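Local coordinates for protein acetone carboxylase alpha subunit (Xanthobacter autotrophicus Py2, PDB 5M45) that forms the alpha subunit of a multi-chain carboxylase, belongs to the hydantoinase B/oxoprolinase family, and carries manganese and magnesium ions in the model, at residues 495-500 and 522-527; 563-568 and 615-620; 329-334 and 377-382. All coordinates share one frame; numbering follows the deposited sequence.

Contact 1: residues 495-500 and 522-527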
loop_
_atom_site.group_PDB
_atom_site.type_symbol
_atom_site.label_atom_id
_atom_site.label_comp_id
_atom_site.label_asym_id
_atom_site.label_seq_id
_atom_site.Cartn_x
_atom_site.Cartn_y
_atom_site.Cartn_z
ATOM N N GLU A 495 -13.192 -19.942 8.887
ATOM C CA GLU A 495 -13.414 -20.082 7.418
ATOM C C GLU A 495 -14.888 -20.426 7.181
ATOM O O GLU A 495 -15.406 -21.273 7.903
ATOM C CB GLU A 495 -12.554 -21.236 6.828
ATOM C CG GLU A 495 -11.061 -21.226 7.166
ATOM C CD GLU A 495 -10.308 -22.529 6.850
ATOM O OE1 GLU A 495 -9.048 -22.519 6.756
ATOM O OE2 GLU A 495 -10.966 -23.603 6.725
ATOM N N PRO A 496 -15.544 -19.849 6.148
ATOM C CA PRO A 496 -16.931 -20.219 5.796
ATOM C C PRO A 496 -16.948 -21.463 4.897
ATOM O O PRO A 496 -17.379 -21.413 3.741
ATOM C CB PRO A 496 -17.444 -18.966 5.082
ATOM C CG PRO A 496 -16.232 -18.473 4.363
ATOM C CD PRO A 496 -15.068 -18.737 5.303
ATOM N N LEU A 497 -16.476 -22.574 5.478
ATOM C CA LEU A 497 -16.253 -23.853 4.807
ATOM C C LEU A 497 -16.534 -24.963 5.837
ATOM O O LEU A 497 -16.282 -24.768 7.033
ATOM C CB LEU A 497 -14.770 -24.006 4.343
ATOM C CG LEU A 497 -14.165 -22.905 3.446
ATOM C CD1 LEU A 497 -12.657 -23.124 3.306
ATOM C CD2 LEU A 497 -14.809 -22.901 2.084
ATOM N N VAL A 498 -17.013 -26.125 5.374
ATOM C CA VAL A 498 -17.128 -27.314 6.217
ATOM C C VAL A 498 -16.394 -28.513 5.639
ATOM O O VAL A 498 -16.332 -28.702 4.434
ATOM C CB VAL A 498 -18.600 -27.719 6.508
ATOM C CG1 VAL A 498 -19.292 -26.626 7.328
ATOM C CG2 VAL A 498 -19.382 -27.991 5.242
ATOM N N TYR A 499 -15.810 -29.315 6.540
ATOM C CA TYR A 499 -15.121 -30.546 6.181
ATOM C C TYR A 499 -16.058 -31.685 5.778
ATOM O O TYR A 499 -16.957 -32.055 6.526
ATOM C CB TYR A 499 -14.233 -31.020 7.331
ATOM C CG TYR A 499 -12.961 -30.226 7.535
ATOM C CD1 TYR A 499 -12.954 -29.071 8.302
ATOM C CD2 TYR A 499 -11.764 -30.651 6.972
ATOM C CE1 TYR A 499 -11.796 -28.332 8.483
ATOM C CE2 TYR A 499 -10.610 -29.929 7.117
ATOM C CZ TYR A 499 -10.621 -28.755 7.893
ATOM O OH TYR A 499 -9.470 -28.033 8.090
ATOM N N LEU A 500 -15.850 -32.213 4.584
ATOM C CA LEU A 500 -16.423 -33.503 4.159
ATOM C C LEU A 500 -15.399 -34.666 4.115
ATOM O O LEU A 500 -15.762 -35.796 3.818
ATOM C CB LEU A 500 -17.056 -33.343 2.780
ATOM C CG LEU A 500 -18.207 -32.337 2.600
ATOM C CD1 LEU A 500 -18.780 -32.427 1.172
ATOM C CD2 LEU A 500 -19.323 -32.545 3.599
ATOM N N SER A 522 -7.860 -32.852 2.437
ATOM C CA SER A 522 -9.177 -32.536 2.991
ATOM C C SER A 522 -10.113 -32.065 1.872
ATOM O O SER A 522 -9.691 -31.302 1.002
ATOM C CB SER A 522 -9.071 -31.464 4.101
ATOM O OG SER A 522 -8.522 -30.214 3.659
ATOM N N LEU A 523 -11.380 -32.530 1.900
ATOM C CA LEU A 523 -12.401 -32.053 0.985
ATOM C C LEU A 523 -13.234 -31.027 1.733
ATOM O O LEU A 523 -13.800 -31.342 2.795
ATOM C CB LEU A 523 -13.326 -33.199 0.514
ATOM C CG LEU A 523 -14.441 -32.843 -0.482
ATOM C CD1 LEU A 523 -13.880 -32.194 -1.707
ATOM C CD2 LEU A 523 -15.283 -34.041 -0.896
ATOM N N ARG A 524 -13.331 -29.829 1.159
ATOM C CA ARG A 524 -14.146 -28.728 1.708
ATOM C C ARG A 524 -15.397 -28.454 0.860
ATOM O O ARG A 524 -15.340 -28.506 -0.380
ATOM C CB ARG A 524 -13.351 -27.438 1.793
ATOM C CG ARG A 524 -11.909 -27.579 2.304
ATOM C CD ARG A 524 -11.767 -28.316 3.628
ATOM N NE ARG A 524 -10.425 -28.052 4.116
ATOM C CZ ARG A 524 -10.037 -26.979 4.815
ATOM N NH1 ARG A 524 -10.889 -26.059 5.214
ATOM N NH2 ARG A 524 -8.747 -26.831 5.114
ATOM N N MET A 525 -16.483 -28.130 1.544
ATOM C CA MET A 525 -17.702 -27.615 0.922
ATOM C C MET A 525 -17.906 -26.182 1.395
ATOM O O MET A 525 -17.852 -25.907 2.591
ATOM C CB MET A 525 -18.925 -28.464 1.282
ATOM C CG MET A 525 -20.162 -28.118 0.444
ATOM S SD MET A 525 -21.638 -29.194 0.634
ATOM C CE MET A 525 -22.219 -28.566 2.203
ATOM N N VAL A 526 -18.163 -25.266 0.464
ATOM C CA VAL A 526 -18.447 -23.853 0.820
ATOM C C VAL A 526 -19.784 -23.780 1.585
ATOM O O VAL A 526 -20.784 -24.397 1.192
ATOM C CB VAL A 526 -18.436 -22.971 -0.436
ATOM C CG1 VAL A 526 -18.727 -21.513 -0.098
ATOM C CG2 VAL A 526 -17.065 -23.046 -1.143
ATOM N N TRP A 527 -19.806 -23.031 2.692
ATOM C CA TRP A 527 -20.960 -23.004 3.582
ATOM C C TRP A 527 -21.039 -21.711 4.442
ATOM O O TRP A 527 -20.125 -21.423 5.235
ATOM C CB TRP A 527 -20.931 -24.242 4.500
ATOM C CG TRP A 527 -22.092 -24.282 5.445
ATOM C CD1 TRP A 527 -22.097 -23.989 6.791
ATOM C CD2 TRP A 527 -23.435 -24.577 5.088
ATOM N NE1 TRP A 527 -23.380 -24.101 7.286
ATOM C CE2 TRP A 527 -24.221 -24.446 6.260
ATOM C CE3 TRP A 527 -24.061 -24.889 3.875
ATOM C CZ2 TRP A 527 -25.598 -24.680 6.264
ATOM C CZ3 TRP A 527 -25.429 -25.129 3.871
ATOM C CH2 TRP A 527 -26.198 -24.985 5.061
HETATM O O HOH W 1 -7.980 -24.959 7.157
#
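R524 reaches across to Y499 on the neighbouring strand and to E495 just before it. CB sits near the carbonyl oxygen of V498. The chain then bends at chi2 (-53°), which lays CD over one face of the Y499 ring as a CH-pi contact, toward the rim. Beyond CD the guanidinium lies flat on the same ring, with centres 4.2 Å apart and planes 21° apart. Its edge is used separately: NE donates almost straight to S522 OG (2.9 Å), while NH1 meets E495 OE2 at 2.9 Å on the syn side of the carboxylate, in a salt bridge with the two groups nearly coplanar. A water links NH2 to E495 OE1; E457 OE1 takes a salt bridge from NH2 and a hydrogen bond with S522 OG, and E457 OE2 bonds to Y499 OH, so several bonds fix the rotation of this buried cation. The backbones pair through V498 and M525, whose N and O atoms bond reciprocally at 2.9 Å, and through L500 N to L523 O. On the face opposite R524, V498 CG2 lies against M525 CB (4.0 Å) and CG1 against W527 CD1; another protein chain packs on V498, M525 and W527. P496 centres an inverse gamma turn, its O accepting from W527 N. The whole is an antiparallel strand pair at the margin of a five-stranded sheet, with a buried arginine stacked on tyrosine.

Contact 2: residues 563-568 and 615-620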
loop_
_atom_site.group_PDB
_atom_site.type_symbol
_atom_site.label_atom_id
_atom_site.label_comp_id
_atom_site.label_asym_id
_atom_site.label_seq_id
_atom_site.Cartn_x
_atom_site.Cartn_y
_atom_site.Cartn_z
ATOM N N HIS A 563 -18.111 -26.716 -9.283
ATOM C CA HIS A 563 -19.133 -25.656 -9.225
ATOM C C HIS A 563 -20.498 -26.186 -9.661
ATOM O O HIS A 563 -20.574 -27.190 -10.366
ATOM C CB HIS A 563 -18.747 -24.480 -10.119
ATOM C CG HIS A 563 -17.444 -23.843 -9.750
ATOM N ND1 HIS A 563 -17.271 -23.154 -8.574
ATOM C CD2 HIS A 563 -16.253 -23.787 -10.395
ATOM C CE1 HIS A 563 -16.030 -22.711 -8.492
ATOM N NE2 HIS A 563 -15.396 -23.049 -9.604
ATOM N N LYS A 564 -21.568 -25.507 -9.245
ATOM C CA LYS A 564 -22.948 -25.883 -9.575
ATOM C C LYS A 564 -23.199 -27.370 -9.355
ATOM O O LYS A 564 -23.696 -28.073 -10.237
ATOM C CB LYS A 564 -23.251 -25.529 -11.026
ATOM C CG LYS A 564 -23.034 -24.073 -11.382
ATOM C CD LYS A 564 -22.798 -23.961 -12.894
ATOM C CE LYS A 564 -23.297 -22.643 -13.491
ATOM N NZ LYS A 564 -23.155 -21.448 -12.598
ATOM N N THR A 565 -22.825 -27.818 -8.159
ATOM C CA THR A 565 -22.800 -29.245 -7.808
ATOM C C THR A 565 -24.175 -29.896 -7.665
ATOM O O THR A 565 -24.280 -31.132 -7.772
ATOM C CB THR A 565 -22.069 -29.455 -6.459
ATOM O OG1 THR A 565 -22.764 -28.750 -5.428
ATOM C CG2 THR A 565 -20.616 -28.967 -6.546
ATOM N N ASN A 566 -25.196 -29.082 -7.373
ATOM C CA ASN A 566 -26.541 -29.559 -7.001
ATOM C C ASN A 566 -26.544 -30.333 -5.663
ATOM O O ASN A 566 -27.470 -31.108 -5.392
ATOM C CB ASN A 566 -27.152 -30.394 -8.140
ATOM C CG ASN A 566 -28.680 -30.522 -8.038
ATOM O OD1 ASN A 566 -29.381 -29.598 -7.646
ATOM N ND2 ASN A 566 -29.188 -31.706 -8.393
ATOM N N LEU A 567 -25.541 -30.114 -4.808
ATOM C CA LEU A 567 -25.436 -30.902 -3.565
ATOM C C LEU A 567 -26.585 -30.662 -2.582
ATOM O O LEU A 567 -26.913 -31.553 -1.833
ATOM C CB LEU A 567 -24.073 -30.732 -2.873
ATOM C CG LEU A 567 -22.987 -31.690 -3.408
ATOM C CD1 LEU A 567 -21.589 -31.214 -2.980
ATOM C CD2 LEU A 567 -23.256 -33.135 -2.943
ATOM N N LYS A 568 -27.191 -29.470 -2.571
ATOM C CA LYS A 568 -28.345 -29.247 -1.673
ATOM C C LYS A 568 -29.445 -30.321 -1.908
ATOM O O LYS A 568 -29.926 -30.940 -0.975
ATOM C CB LYS A 568 -28.919 -27.848 -1.828
ATOM C CG LYS A 568 -30.006 -27.561 -0.823
ATOM C CD LYS A 568 -30.545 -26.146 -0.916
ATOM C CE LYS A 568 -31.804 -26.085 -0.084
ATOM N NZ LYS A 568 -31.851 -24.874 0.770
ATOM N N TYR A 615 -22.218 -24.842 -1.348
ATOM C CA TYR A 615 -22.332 -26.210 -1.882
ATOM C C TYR A 615 -21.287 -26.587 -2.975
ATOM O O TYR A 615 -21.242 -27.738 -3.400
ATOM C CB TYR A 615 -23.777 -26.571 -2.314
ATOM C CG TYR A 615 -24.787 -26.528 -1.182
ATOM C CD1 TYR A 615 -24.979 -27.615 -0.359
ATOM C CD2 TYR A 615 -25.625 -25.416 -0.997
ATOM C CE1 TYR A 615 -25.938 -27.622 0.638
ATOM C CE2 TYR A 615 -26.598 -25.380 0.002
ATOM C CZ TYR A 615 -26.746 -26.501 0.822
ATOM O OH TYR A 615 -27.685 -26.539 1.830
ATOM N N ASP A 616 -20.447 -25.646 -3.389
ATOM C CA ASP A 616 -19.272 -25.939 -4.237
ATOM C C ASP A 616 -18.175 -26.664 -3.427
ATOM O O ASP A 616 -18.141 -26.578 -2.170
ATOM C CB ASP A 616 -18.698 -24.662 -4.882
ATOM C CG ASP A 616 -19.596 -24.048 -5.967
ATOM O OD1 ASP A 616 -20.653 -24.613 -6.339
ATOM O OD2 ASP A 616 -19.207 -22.952 -6.484
ATOM N N LEU A 617 -17.295 -27.384 -4.148
ATOM C CA LEU A 617 -16.245 -28.210 -3.532
ATOM C C LEU A 617 -14.848 -27.753 -3.911
ATOM O O LEU A 617 -14.630 -27.295 -5.024
ATOM C CB LEU A 617 -16.400 -29.669 -3.949
ATOM C CG LEU A 617 -17.671 -30.411 -3.528
ATOM C CD1 LEU A 617 -17.660 -31.818 -4.113
ATOM C CD2 LEU A 617 -17.847 -30.455 -2.018
ATOM N N TYR A 618 -13.918 -27.912 -2.974
ATOM C CA TYR A 618 -12.483 -27.580 -3.146
ATOM C C TYR A 618 -11.667 -28.674 -2.445
ATOM O O TYR A 618 -11.915 -28.960 -1.259
ATOM C CB TYR A 618 -12.219 -26.194 -2.505
ATOM C CG TYR A 618 -10.804 -25.598 -2.597
ATOM C CD1 TYR A 618 -9.712 -26.159 -1.908
ATOM C CD2 TYR A 618 -10.569 -24.410 -3.324
ATOM C CE1 TYR A 618 -8.444 -25.602 -1.974
ATOM C CE2 TYR A 618 -9.298 -23.853 -3.394
ATOM C CZ TYR A 618 -8.238 -24.444 -2.707
ATOM O OH TYR A 618 -6.956 -23.887 -2.744
ATOM N N LEU A 619 -10.712 -29.290 -3.178
ATOM C CA LEU A 619 -9.779 -30.291 -2.585
ATOM C C LEU A 619 -8.473 -29.629 -2.146
ATOM O O LEU A 619 -7.765 -29.096 -2.984
ATOM C CB LEU A 619 -9.485 -31.434 -3.575
ATOM C CG LEU A 619 -8.512 -32.521 -3.094
ATOM C CD1 LEU A 619 -9.136 -33.323 -1.971
ATOM C CD2 LEU A 619 -8.093 -33.469 -4.225
ATOM N N ASN A 620 -8.161 -29.669 -0.854
ATOM C CA ASN A 620 -6.855 -29.251 -0.310
ATOM C C ASN A 620 -5.906 -30.450 -0.181
ATOM O O ASN A 620 -6.151 -31.367 0.617
ATOM C CB ASN A 620 -7.018 -28.576 1.074
ATOM C CG ASN A 620 -5.907 -27.571 1.377
ATOM O OD1 ASN A 620 -5.350 -26.981 0.477
ATOM N ND2 ASN A 620 -5.586 -27.383 2.660
HETATM O O HOH W 2 -21.327 -22.326 -8.441
#
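D616 OD2 is gripped by three donors: H563 ND1 at 2.9 Å, a water at 3.0 Å and the backbone N of S613. The histidine bond is nearly straight and lies in the imidazole plane, yet it comes down on the carboxylate from above, 63° out of its plane. H563 NE2 bonds to E610, so both ring nitrogens are engaged and the ring's rotation is fixed. The other carboxylate oxygen, D616 OD1, takes a weak bond from K564 N. At T565, OG1, held between backbone N and carbonyl carbon (chi1 61°), donates to Y615 O at 2.7 Å and accepts from L567 N at 3.2 Å, the latter an ST turn. Next to it K568 covers one face of the Y615 ring, CB standing 3.8 Å from the ring centroid in a CH-pi contact, while CG follows on toward OH. L567 turns inward instead, its CD1 meeting L617 CD2 at 3.9 Å. A His-carboxylate hydrogen bond and a threonine hydroxyl on Y615 O thus join the two segments where strands 559-563 and 617-621 run as antiparallel neighbours in a five-stranded sheet, with helix 567-573 following the first.

Contact 3: residues 329-334 and 377-382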
loop_
_atom_site.group_PDB
_atom_site.type_symbol
_atom_site.label_atom_id
_atom_site.label_comp_id
_atom_site.label_asym_id
_atom_site.label_seq_id
_atom_site.Cartn_x
_atom_site.Cartn_y
_atom_site.Cartn_z
ATOM N N THR A 329 35.164 -25.040 8.091
ATOM C CA THR A 329 34.385 -24.025 7.396
ATOM C C THR A 329 33.664 -24.680 6.217
ATOM O O THR A 329 34.070 -25.740 5.733
ATOM C CB THR A 329 35.254 -22.831 6.890
ATOM O OG1 THR A 329 36.287 -23.271 6.012
ATOM C CG2 THR A 329 35.895 -22.049 8.053
ATOM N N TRP A 330 32.610 -24.028 5.739
ATOM C CA TRP A 330 31.909 -24.504 4.536
ATOM C C TRP A 330 31.326 -23.357 3.696
ATOM O O TRP A 330 31.229 -22.220 4.166
ATOM C CB TRP A 330 30.892 -25.616 4.850
ATOM C CG TRP A 330 29.637 -25.234 5.526
ATOM C CD1 TRP A 330 29.476 -24.298 6.507
ATOM C CD2 TRP A 330 28.343 -25.800 5.304
ATOM N NE1 TRP A 330 28.158 -24.225 6.880
ATOM C CE2 TRP A 330 27.442 -25.138 6.166
ATOM C CE3 TRP A 330 27.849 -26.802 4.451
ATOM C CZ2 TRP A 330 26.090 -25.453 6.204
ATOM C CZ3 TRP A 330 26.499 -27.104 4.468
ATOM C CH2 TRP A 330 25.627 -26.441 5.362
ATOM N N ARG A 331 31.039 -23.667 2.424
ATOM C CA ARG A 331 30.716 -22.671 1.431
ATOM C C ARG A 331 29.619 -23.194 0.510
ATOM O O ARG A 331 29.666 -24.351 0.073
ATOM C CB ARG A 331 31.979 -22.284 0.644
ATOM C CG ARG A 331 31.790 -21.244 -0.443
ATOM C CD ARG A 331 33.133 -21.026 -1.172
ATOM N NE ARG A 331 33.041 -20.006 -2.213
ATOM C CZ ARG A 331 33.053 -18.696 -2.006
ATOM N NH1 ARG A 331 33.201 -18.196 -0.779
ATOM N NH2 ARG A 331 32.914 -17.873 -3.038
ATOM N N LEU A 332 28.639 -22.331 0.226
ATOM C CA LEU A 332 27.544 -22.652 -0.689
ATOM C C LEU A 332 27.458 -21.601 -1.790
ATOM O O LEU A 332 27.223 -20.429 -1.498
ATOM C CB LEU A 332 26.239 -22.755 0.063
ATOM C CG LEU A 332 26.293 -23.884 1.107
ATOM C CD1 LEU A 332 26.516 -23.321 2.486
ATOM C CD2 LEU A 332 25.019 -24.726 1.108
ATOM N N ASP A 333 27.638 -22.034 -3.048
ATOM C CA ASP A 333 27.738 -21.148 -4.213
ATOM C C ASP A 333 26.611 -21.508 -5.183
ATOM O O ASP A 333 26.523 -22.665 -5.634
ATOM C CB ASP A 333 29.132 -21.337 -4.847
ATOM C CG ASP A 333 29.408 -20.376 -6.023
ATOM O OD1 ASP A 333 28.496 -19.749 -6.587
ATOM O OD2 ASP A 333 30.602 -20.236 -6.396
ATOM N N PHE A 334 25.761 -20.524 -5.503
ATOM C CA PHE A 334 24.569 -20.700 -6.352
ATOM C C PHE A 334 24.713 -20.138 -7.790
ATOM O O PHE A 334 23.709 -19.882 -8.459
ATOM C CB PHE A 334 23.330 -20.171 -5.612
ATOM C CG PHE A 334 23.023 -20.964 -4.356
ATOM C CD1 PHE A 334 23.671 -20.678 -3.150
ATOM C CD2 PHE A 334 22.162 -22.055 -4.394
ATOM C CE1 PHE A 334 23.420 -21.448 -2.009
ATOM C CE2 PHE A 334 21.926 -22.826 -3.269
ATOM C CZ PHE A 334 22.553 -22.522 -2.071
ATOM N N GLY A 377 29.787 -18.715 10.591
ATOM C CA GLY A 377 30.622 -19.855 10.233
ATOM C C GLY A 377 30.346 -20.474 8.873
ATOM O O GLY A 377 30.878 -21.526 8.572
ATOM N N THR A 378 29.519 -19.826 8.050
ATOM C CA THR A 378 29.143 -20.307 6.702
ATOM C C THR A 378 29.414 -19.208 5.648
ATOM O O THR A 378 29.142 -18.044 5.892
ATOM C CB THR A 378 27.633 -20.667 6.688
ATOM O OG1 THR A 378 27.310 -21.553 7.763
ATOM C CG2 THR A 378 27.230 -21.306 5.372
ATOM N N GLU A 379 30.001 -19.575 4.506
ATOM C CA GLU A 379 30.196 -18.626 3.395
ATOM C C GLU A 379 29.100 -18.843 2.328
ATOM O O GLU A 379 28.800 -19.996 1.992
ATOM C CB GLU A 379 31.560 -18.805 2.748
ATOM C CG GLU A 379 32.760 -18.463 3.620
ATOM C CD GLU A 379 34.075 -18.954 3.014
ATOM O OE1 GLU A 379 34.996 -19.171 3.823
ATOM O OE2 GLU A 379 34.169 -19.249 1.791
ATOM N N PHE A 380 28.482 -17.752 1.833
ATOM C CA PHE A 380 27.451 -17.840 0.804
ATOM C C PHE A 380 27.818 -16.984 -0.399
ATOM O O PHE A 380 28.289 -15.862 -0.241
ATOM C CB PHE A 380 26.074 -17.370 1.315
ATOM C CG PHE A 380 25.560 -18.070 2.562
ATOM C CD1 PHE A 380 24.803 -19.242 2.476
ATOM C CD2 PHE A 380 25.735 -17.491 3.828
ATOM C CE1 PHE A 380 24.267 -19.844 3.612
ATOM C CE2 PHE A 380 25.194 -18.079 4.965
ATOM C CZ PHE A 380 24.477 -19.270 4.848
ATOM N N ARG A 381 27.607 -17.532 -1.602
ATOM C CA ARG A 381 27.752 -16.764 -2.846
ATOM C C ARG A 381 26.457 -16.850 -3.686
ATOM O O ARG A 381 26.098 -17.936 -4.184
ATOM C CB ARG A 381 28.985 -17.201 -3.663
ATOM C CG ARG A 381 29.086 -16.495 -5.014
ATOM C CD ARG A 381 30.477 -16.528 -5.669
ATOM N NE ARG A 381 30.504 -15.766 -6.935
ATOM C CZ ARG A 381 30.038 -16.186 -8.125
ATOM N NH1 ARG A 381 29.515 -17.395 -8.289
ATOM N NH2 ARG A 381 30.118 -15.382 -9.182
ATOM N N LEU A 382 25.774 -15.706 -3.814
ATOM C CA LEU A 382 24.515 -15.574 -4.533
ATOM C C LEU A 382 24.666 -14.482 -5.590
ATOM O O LEU A 382 24.624 -13.286 -5.262
ATOM C CB LEU A 382 23.356 -15.187 -3.593
ATOM C CG LEU A 382 23.119 -15.850 -2.229
ATOM C CD1 LEU A 382 21.760 -15.463 -1.626
ATOM C CD2 LEU A 382 23.245 -17.324 -2.320
#
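W330 and T378 lie side by side on one face of a parallel strand pair, the indole N-H donating to the threonine hydroxyl (NE1 to OG1 2.9 Å). The bond is bent, with OG1 tilted 28° from the ring plane. It depends on an indole that rises between backbone N and carbonyl carbon (chi1 74°), while T378 swings OG1 beside its own backbone N, where it also bonds to A374 O. The threonine methyl CG2 then faces L332 CD1 at 3.6 Å and lies over one face of the F380 ring, and L332 CD1 sits over the centre of the W330 ring. On the other face R331 is extended from CG to NE, and its NH1 forms a salt bridge with E379 OE2 at 2.9 Å on the anti side, the planes of the two groups 70° apart. R381 is likewise extended; its NH1 makes a second salt bridge, to the syn lone pair of D333 OD1 at 3.1 Å, the two side chains running alongside each other. Farther along, F334 CD1 touches L382 CD2 (3.5 Å). W330 and T378 pack on helices 257-282 and 349-361, F380 on 349-361, and L332 on strand 313-324. Each of the four charged groups has a further salt-bridge partner: E775 for R331, R325 for E379, R727 for D333 and E335 for R381. Charges of opposite sign therefore interleave over the partly exposed face, which probably tempers the repulsion between the two arginines.

Overall arrangement
Along the chain contact 3 closes first, then contact 1, then contact 2. The later two share one antiparallel five-stranded sheet: strand 520-526 of contact 1 neighbours strand 617-621 of contact 2, their centres are 9 Å apart, and S522 N and R524 N probably bond to N620 O and Y618 O. Strand 497-504 forms one outer edge of that sheet within this chain. Contact 3 belongs to a separate mixed sheet on the opposite side of the chain's centre, with centres 45 Å from contact 1 and 49 Å from contact 2. All three fall within the hydantoinase B/oxoprolinase part of the chain; contact 1 meets another protein chain, and the side chain of E379 in contact 3 lies about 6 Å from a bound 3,6,9,12,15-pentaoxaheptadecan-1-ol.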